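Local coordinates for hypothetical protein (PDB 1XPJ), which is of unknown function but is probably a hydrolase of the haloacid dehalogenase superfamily, perhaps linked to capsular polysaccharide biosynthesis, at residues R34-A48 and H76-W89. Sequence-based numbering, arbitrary orientation.
Sequences REYHQLGFEIVISTA and HQVPYDEILVGKPW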
loop_
_atom_site.group_PDB
_atom_site.type_symbol
_atom_site.label_atom_id
_atom_site.label_comp_id
_atom_site.label_asym_id
_atom_site.label_seq_id
_atom_site.Cartn_x
_atom_site.Cartn_y
_atom_site.Cartn_z
ATOM N N ARG A 34 10.974 -14.173 -20.899
ATOM C CA ARG A 34 11.748 -15.402 -20.655
ATOM C C ARG A 34 13.265 -15.203 -20.864
ATOM O O ARG A 34 14.088 -15.712 -20.087
ATOM C CB ARG A 34 11.246 -16.539 -21.556
ATOM C CG ARG A 34 9.877 -17.096 -21.190
ATOM C CD ARG A 34 9.678 -18.552 -21.589
ATOM N NE ARG A 34 8.285 -18.967 -21.451
ATOM C CZ ARG A 34 7.398 -18.987 -22.443
ATOM N NH1 ARG A 34 7.745 -18.618 -23.670
ATOM N NH2 ARG A 34 6.154 -19.375 -22.207
ATOM N N GLU A 35 13.628 -14.472 -21.919
ATOM C CA GLU A 35 15.032 -14.209 -22.230
ATOM C C GLU A 35 15.675 -13.326 -21.160
ATOM O O GLU A 35 16.821 -13.557 -20.773
ATOM C CB GLU A 35 15.187 -13.554 -23.604
ATOM C CG GLU A 35 14.725 -14.434 -24.752
ATOM C CD GLU A 35 15.825 -14.731 -25.753
ATOM O OE1 GLU A 35 15.524 -14.736 -26.969
ATOM O OE2 GLU A 35 16.986 -14.967 -25.334
ATOM N N TYR A 36 14.932 -12.321 -20.692
ATOM C CA TYR A 36 15.400 -11.463 -19.609
ATOM C C TYR A 36 15.510 -12.203 -18.273
ATOM O O TYR A 36 16.458 -11.971 -17.515
ATOM C CB TYR A 36 14.531 -10.208 -19.462
ATOM C CG TYR A 36 14.910 -9.105 -20.427
ATOM C CD1 TYR A 36 14.546 -9.178 -21.783
ATOM C CD2 TYR A 36 15.620 -7.985 -19.993
ATOM C CE1 TYR A 36 14.885 -8.185 -22.671
ATOM C CE2 TYR A 36 15.961 -6.973 -20.888
ATOM C CZ TYR A 36 15.584 -7.084 -22.224
ATOM O OH TYR A 36 15.909 -6.105 -23.113
ATOM N N HIS A 37 14.563 -13.096 -17.990
ATOM C CA HIS A 37 14.687 -13.967 -16.823
ATOM C C HIS A 37 15.997 -14.790 -16.891
ATOM O O HIS A 37 16.675 -14.972 -15.882
ATOM C CB HIS A 37 13.450 -14.864 -16.665
ATOM C CG HIS A 37 13.444 -15.687 -15.407
ATOM N ND1 HIS A 37 12.664 -15.370 -14.310
ATOM C CD2 HIS A 37 14.113 -16.822 -15.079
ATOM C CE1 HIS A 37 12.857 -16.276 -13.363
ATOM N NE2 HIS A 37 13.739 -17.161 -13.801
ATOM N N GLN A 38 16.363 -15.242 -18.090
ATOM C CA GLN A 38 17.621 -15.968 -18.294
ATOM C C GLN A 38 18.852 -15.117 -17.982
ATOM O O GLN A 38 19.889 -15.642 -17.558
ATOM C CB GLN A 38 17.721 -16.491 -19.729
ATOM C CG GLN A 38 17.383 -17.969 -19.872
ATOM C CD GLN A 38 18.245 -18.693 -20.901
ATOM O OE1 GLN A 38 18.219 -19.918 -20.969
ATOM N NE2 GLN A 38 18.999 -17.942 -21.702
ATOM N N LEU A 39 18.729 -13.810 -18.201
ATOM C CA LEU A 39 19.801 -12.865 -17.908
ATOM C C LEU A 39 19.907 -12.486 -16.421
ATOM O O LEU A 39 20.752 -11.675 -16.044
ATOM C CB LEU A 39 19.635 -11.593 -18.751
ATOM C CG LEU A 39 20.604 -11.347 -19.923
ATOM C CD1 LEU A 39 21.346 -12.599 -20.398
ATOM C CD2 LEU A 39 19.868 -10.694 -21.084
ATOM N N GLY A 40 19.047 -13.058 -15.582
ATOM C CA GLY A 40 19.063 -12.764 -14.160
ATOM C C GLY A 40 18.095 -11.697 -13.665
ATOM O O GLY A 40 18.124 -11.378 -12.472
ATOM N N PHE A 41 17.243 -11.161 -14.551
ATOM C CA PHE A 41 16.231 -10.161 -14.185
ATOM C C PHE A 41 15.062 -10.807 -13.456
ATOM O O PHE A 41 14.540 -11.827 -13.905
ATOM C CB PHE A 41 15.632 -9.499 -15.429
ATOM C CG PHE A 41 16.500 -8.461 -16.068
ATOM C CD1 PHE A 41 16.284 -7.103 -15.819
ATOM C CD2 PHE A 41 17.504 -8.825 -16.956
ATOM C CE1 PHE A 41 17.084 -6.121 -16.429
ATOM C CE2 PHE A 41 18.302 -7.857 -17.571
ATOM C CZ PHE A 41 18.096 -6.508 -17.304
ATOM N N GLU A 42 14.619 -10.180 -12.370
ATOM C CA GLU A 42 13.409 -10.569 -11.673
ATOM C C GLU A 42 12.207 -9.946 -12.373
ATOM O O GLU A 42 12.289 -8.797 -12.827
ATOM C CB GLU A 42 13.462 -10.087 -10.228
ATOM C CG GLU A 42 14.594 -10.688 -9.394
ATOM C CD GLU A 42 14.814 -9.932 -8.083
ATOM O OE1 GLU A 42 13.808 -9.626 -7.398
ATOM O OE2 GLU A 42 15.985 -9.630 -7.734
ATOM N N ILE A 43 11.094 -10.683 -12.462
ATOM C CA ILE A 43 9.921 -10.187 -13.176
ATOM C C ILE A 43 8.789 -9.828 -12.197
ATOM O O ILE A 43 8.277 -10.702 -11.477
ATOM C CB ILE A 43 9.402 -11.247 -14.194
ATOM C CG1 ILE A 43 10.532 -11.865 -15.061
ATOM C CG2 ILE A 43 8.190 -10.699 -14.976
ATOM C CD1 ILE A 43 11.158 -10.992 -16.118
ATOM N N VAL A 44 8.378 -8.563 -12.196
ATOM C CA VAL A 44 7.301 -8.102 -11.312
ATOM C C VAL A 44 6.085 -7.679 -12.147
ATOM O O VAL A 44 6.146 -6.697 -12.889
ATOM C CB VAL A 44 7.763 -6.916 -10.410
ATOM C CG1 VAL A 44 6.605 -6.379 -9.555
ATOM C CG2 VAL A 44 8.963 -7.312 -9.519
ATOM N N ILE A 45 4.990 -8.417 -12.035
ATOM C CA ILE A 45 3.760 -8.031 -12.684
ATOM C C ILE A 45 3.073 -7.005 -11.765
ATOM O O ILE A 45 2.835 -7.279 -10.591
ATOM C CB ILE A 45 2.843 -9.273 -12.933
ATOM C CG1 ILE A 45 3.626 -10.474 -13.480
ATOM C CG2 ILE A 45 1.623 -8.909 -13.799
ATOM C CD1 ILE A 45 4.242 -10.313 -14.849
ATOM N N SER A 46 2.787 -5.824 -12.301
ATOM C CA SER A 46 2.221 -4.720 -11.540
ATOM C C SER A 46 1.023 -4.264 -12.329
ATOM O O SER A 46 1.164 -3.959 -13.505
ATOM C CB SER A 46 3.243 -3.591 -11.485
ATOM O OG SER A 46 3.066 -2.760 -10.357
ATOM N N THR A 47 -0.157 -4.235 -11.735
ATOM C CA THR A 47 -1.359 -3.968 -12.525
ATOM C C THR A 47 -2.403 -3.157 -11.784
ATOM O O THR A 47 -2.591 -3.326 -10.574
ATOM C CB THR A 47 -1.986 -5.295 -13.033
ATOM O OG1 THR A 47 -3.273 -5.036 -13.627
ATOM C CG2 THR A 47 -2.308 -6.226 -11.856
ATOM N N ALA A 48 -3.083 -2.281 -12.530
ATOM C CA ALA A 48 -4.248 -1.525 -12.053
ATOM C C ALA A 48 -5.589 -2.260 -12.257
ATOM O O ALA A 48 -6.661 -1.679 -12.015
ATOM C CB ALA A 48 -4.291 -0.160 -12.714
ATOM N N HIS A 76 -0.342 -19.563 -19.337
ATOM C CA HIS A 76 0.423 -19.084 -20.476
ATOM C C HIS A 76 1.935 -19.100 -20.278
ATOM O O HIS A 76 2.679 -18.574 -21.108
ATOM C CB HIS A 76 -0.100 -17.710 -20.889
ATOM C CG HIS A 76 -1.504 -17.761 -21.401
ATOM N ND1 HIS A 76 -1.843 -18.418 -22.565
ATOM C CD2 HIS A 76 -2.663 -17.287 -20.886
ATOM C CE1 HIS A 76 -3.148 -18.327 -22.756
ATOM N NE2 HIS A 76 -3.670 -17.650 -21.749
ATOM N N GLN A 77 2.380 -19.741 -19.194
ATOM C CA GLN A 77 3.804 -19.945 -18.918
ATOM C C GLN A 77 4.541 -18.606 -18.870
ATOM O O GLN A 77 5.612 -18.444 -19.462
ATOM C CB GLN A 77 4.453 -20.896 -19.955
ATOM C CG GLN A 77 3.612 -22.136 -20.302
ATOM C CD GLN A 77 4.065 -23.386 -19.567
ATOM O OE1 GLN A 77 4.458 -24.373 -20.195
ATOM N NE2 GLN A 77 4.009 -23.349 -18.240
ATOM N N VAL A 78 3.942 -17.631 -18.188
ATOM C CA VAL A 78 4.571 -16.332 -18.004
ATOM C C VAL A 78 5.409 -16.421 -16.735
ATOM O O VAL A 78 4.885 -16.764 -15.672
ATOM C CB VAL A 78 3.539 -15.210 -17.883
ATOM C CG1 VAL A 78 4.218 -13.814 -17.939
ATOM C CG2 VAL A 78 2.480 -15.354 -18.953
ATOM N N PRO A 79 6.716 -16.163 -16.842
ATOM C CA PRO A 79 7.579 -16.190 -15.658
ATOM C C PRO A 79 7.272 -14.949 -14.826
ATOM O O PRO A 79 6.984 -13.872 -15.387
ATOM C CB PRO A 79 8.999 -16.146 -16.247
ATOM C CG PRO A 79 8.858 -15.540 -17.611
ATOM C CD PRO A 79 7.456 -15.802 -18.069
ATOM N N TYR A 80 7.268 -15.108 -13.506
ATOM C CA TYR A 80 7.043 -13.985 -12.600
ATOM C C TYR A 80 7.577 -14.378 -11.241
ATOM O O TYR A 80 7.427 -15.519 -10.821
ATOM C CB TYR A 80 5.547 -13.576 -12.529
ATOM C CG TYR A 80 4.628 -14.652 -11.984
ATOM C CD1 TYR A 80 4.274 -14.684 -10.624
ATOM C CD2 TYR A 80 4.130 -15.659 -12.824
ATOM C CE1 TYR A 80 3.428 -15.711 -10.107
ATOM C CE2 TYR A 80 3.296 -16.676 -12.338
ATOM C CZ TYR A 80 2.950 -16.700 -10.978
ATOM O OH TYR A 80 2.127 -17.707 -10.511
ATOM N N ASP A 81 8.215 -13.411 -10.584
ATOM C CA ASP A 81 8.680 -13.533 -9.209
ATOM C C ASP A 81 7.808 -12.788 -8.215
ATOM O O ASP A 81 7.822 -13.120 -7.040
ATOM C CB ASP A 81 10.096 -13.013 -9.095
ATOM C CG ASP A 81 11.036 -13.751 -9.981
ATOM O OD1 ASP A 81 11.414 -14.886 -9.619
ATOM O OD2 ASP A 81 11.438 -13.282 -11.061
ATOM N N GLU A 82 7.066 -11.779 -8.676
ATOM C CA GLU A 82 6.159 -11.021 -7.808
ATOM C C GLU A 82 4.909 -10.619 -8.565
ATOM O O GLU A 82 4.967 -10.414 -9.772
ATOM C CB GLU A 82 6.817 -9.735 -7.292
ATOM C CG GLU A 82 7.877 -9.908 -6.209
ATOM C CD GLU A 82 8.572 -8.597 -5.884
ATOM O OE1 GLU A 82 7.923 -7.525 -6.015
ATOM O OE2 GLU A 82 9.753 -8.622 -5.486
ATOM N N ILE A 83 3.783 -10.515 -7.858
ATOM C CA ILE A 83 2.616 -9.830 -8.383
ATOM C C ILE A 83 2.210 -8.705 -7.431
ATOM O O ILE A 83 2.188 -8.895 -6.215
ATOM C CB ILE A 83 1.422 -10.775 -8.606
ATOM C CG1 ILE A 83 1.841 -12.029 -9.369
ATOM C CG2 ILE A 83 0.329 -10.044 -9.362
ATOM C CD1 ILE A 83 0.743 -13.101 -9.409
ATOM N N LEU A 84 1.901 -7.543 -8.006
ATOM C CA LEU A 84 1.564 -6.350 -7.261
ATOM C C LEU A 84 0.272 -5.810 -7.865
ATOM O O LEU A 84 0.215 -5.552 -9.059
ATOM C CB LEU A 84 2.688 -5.310 -7.401
ATOM C CG LEU A 84 4.067 -5.519 -6.725
ATOM C CD1 LEU A 84 4.936 -4.288 -6.947
ATOM C CD2 LEU A 84 3.960 -5.808 -5.220
ATOM N N VAL A 85 -0.764 -5.663 -7.045
ATOM C CA VAL A 85 -2.020 -5.094 -7.513
ATOM C C VAL A 85 -2.128 -3.711 -6.888
ATOM O O VAL A 85 -1.288 -3.354 -6.074
ATOM C CB VAL A 85 -3.233 -5.977 -7.152
ATOM C CG1 VAL A 85 -3.298 -7.183 -8.041
ATOM C CG2 VAL A 85 -3.199 -6.391 -5.664
ATOM N N GLY A 86 -3.136 -2.928 -7.282
ATOM C CA GLY A 86 -3.351 -1.624 -6.683
ATOM C C GLY A 86 -2.547 -0.490 -7.315
ATOM O O GLY A 86 -2.413 0.595 -6.738
ATOM N N LYS A 87 -2.005 -0.736 -8.500
ATOM C CA LYS A 87 -1.361 0.302 -9.303
ATOM C C LYS A 87 -2.398 1.404 -9.541
ATOM O O LYS A 87 -3.576 1.099 -9.780
ATOM C CB LYS A 87 -0.941 -0.293 -10.649
ATOM C CG LYS A 87 0.093 0.511 -11.412
ATOM C CD LYS A 87 0.039 0.175 -12.900
ATOM C CE LYS A 87 1.137 0.878 -13.669
ATOM N NZ LYS A 87 1.321 0.251 -15.005
ATOM N N PRO A 88 -1.969 2.668 -9.482
ATOM C CA PRO A 88 -2.841 3.805 -9.813
ATOM C C PRO A 88 -3.435 3.658 -11.216
ATOM O O PRO A 88 -2.687 3.387 -12.159
ATOM C CB PRO A 88 -1.880 5.004 -9.774
ATOM C CG PRO A 88 -0.756 4.569 -8.921
ATOM C CD PRO A 88 -0.610 3.102 -9.109
ATOM N N TRP A 89 -4.750 3.813 -11.331
ATOM C CA TRP A 89 -5.449 3.784 -12.620
ATOM C C TRP A 89 -5.450 5.181 -13.240
ATOM O O TRP A 89 -5.913 6.131 -12.623
ATOM C CB TRP A 89 -6.890 3.265 -12.427
ATOM C CG TRP A 89 -7.822 3.387 -13.622
ATOM C CD1 TRP A 89 -9.078 3.929 -13.626
ATOM C CD2 TRP A 89 -7.581 2.936 -14.965
ATOM N NE1 TRP A 89 -9.629 3.851 -14.882
ATOM C CE2 TRP A 89 -8.733 3.247 -15.725
ATOM C CE3 TRP A 89 -6.509 2.302 -15.607
ATOM C CZ2 TRP A 89 -8.838 2.950 -17.090
ATOM C CZ3 TRP A 89 -6.614 2.007 -16.962
ATOM C CH2 TRP A 89 -7.770 2.335 -17.688
HETATM O O HOH W 1 11.377 -10.537 -6.323
HETATM O O HOH W 2 -4.988 -3.983 -9.235
#
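Asp81 OD2 accepts the N-H of Ile43 just before strand 82-85 begins its parallel pairing with strand 42-47. The CG of Asp81 lies anti to the carbonyl carbon (chi1 -59°), which carries OD2 back to Ile43 N, a nearly straight bond of 3.0 Å made with the anti lone pair; a short acidic side chain suits this place because it offers an acceptor to that backbone N-H. Ile43 O in turn accepts from Asp81 N, in the carbonyl plane at 2.9 Å, and from Glu82 N. The ring plane of His37 is nearly parallel to that of the carboxylate (10° apart), the two groups meeting obliquely, with His37 CE1 4.0 Å from Asp81 OD2.

Further along, Ile45 N to Glu82 O, Leu84 N to Ile45 O and Thr47 N to Leu84 O continue the ladder. Val44 and Glu82 run side by side on one face, where Val44 CG1 also meets Leu84 CD1 at 3.7 Å; on the other, Ile45 CG1 packs against Tyr80 CB. From near the end of helix 27-38, the Arg34 chain crosses the Pro79 ring about perpendicularly, and NH2 gives Gln77 O a weak bond, while Glu31 pairs with NH1.

One water donates to both Glu42 OE1 and Glu82 OE2, which lie 4.6 Å apart; Asn57 of the second subunit also binds Glu82 OE2. The water and amide probably ease the repulsion between these acids.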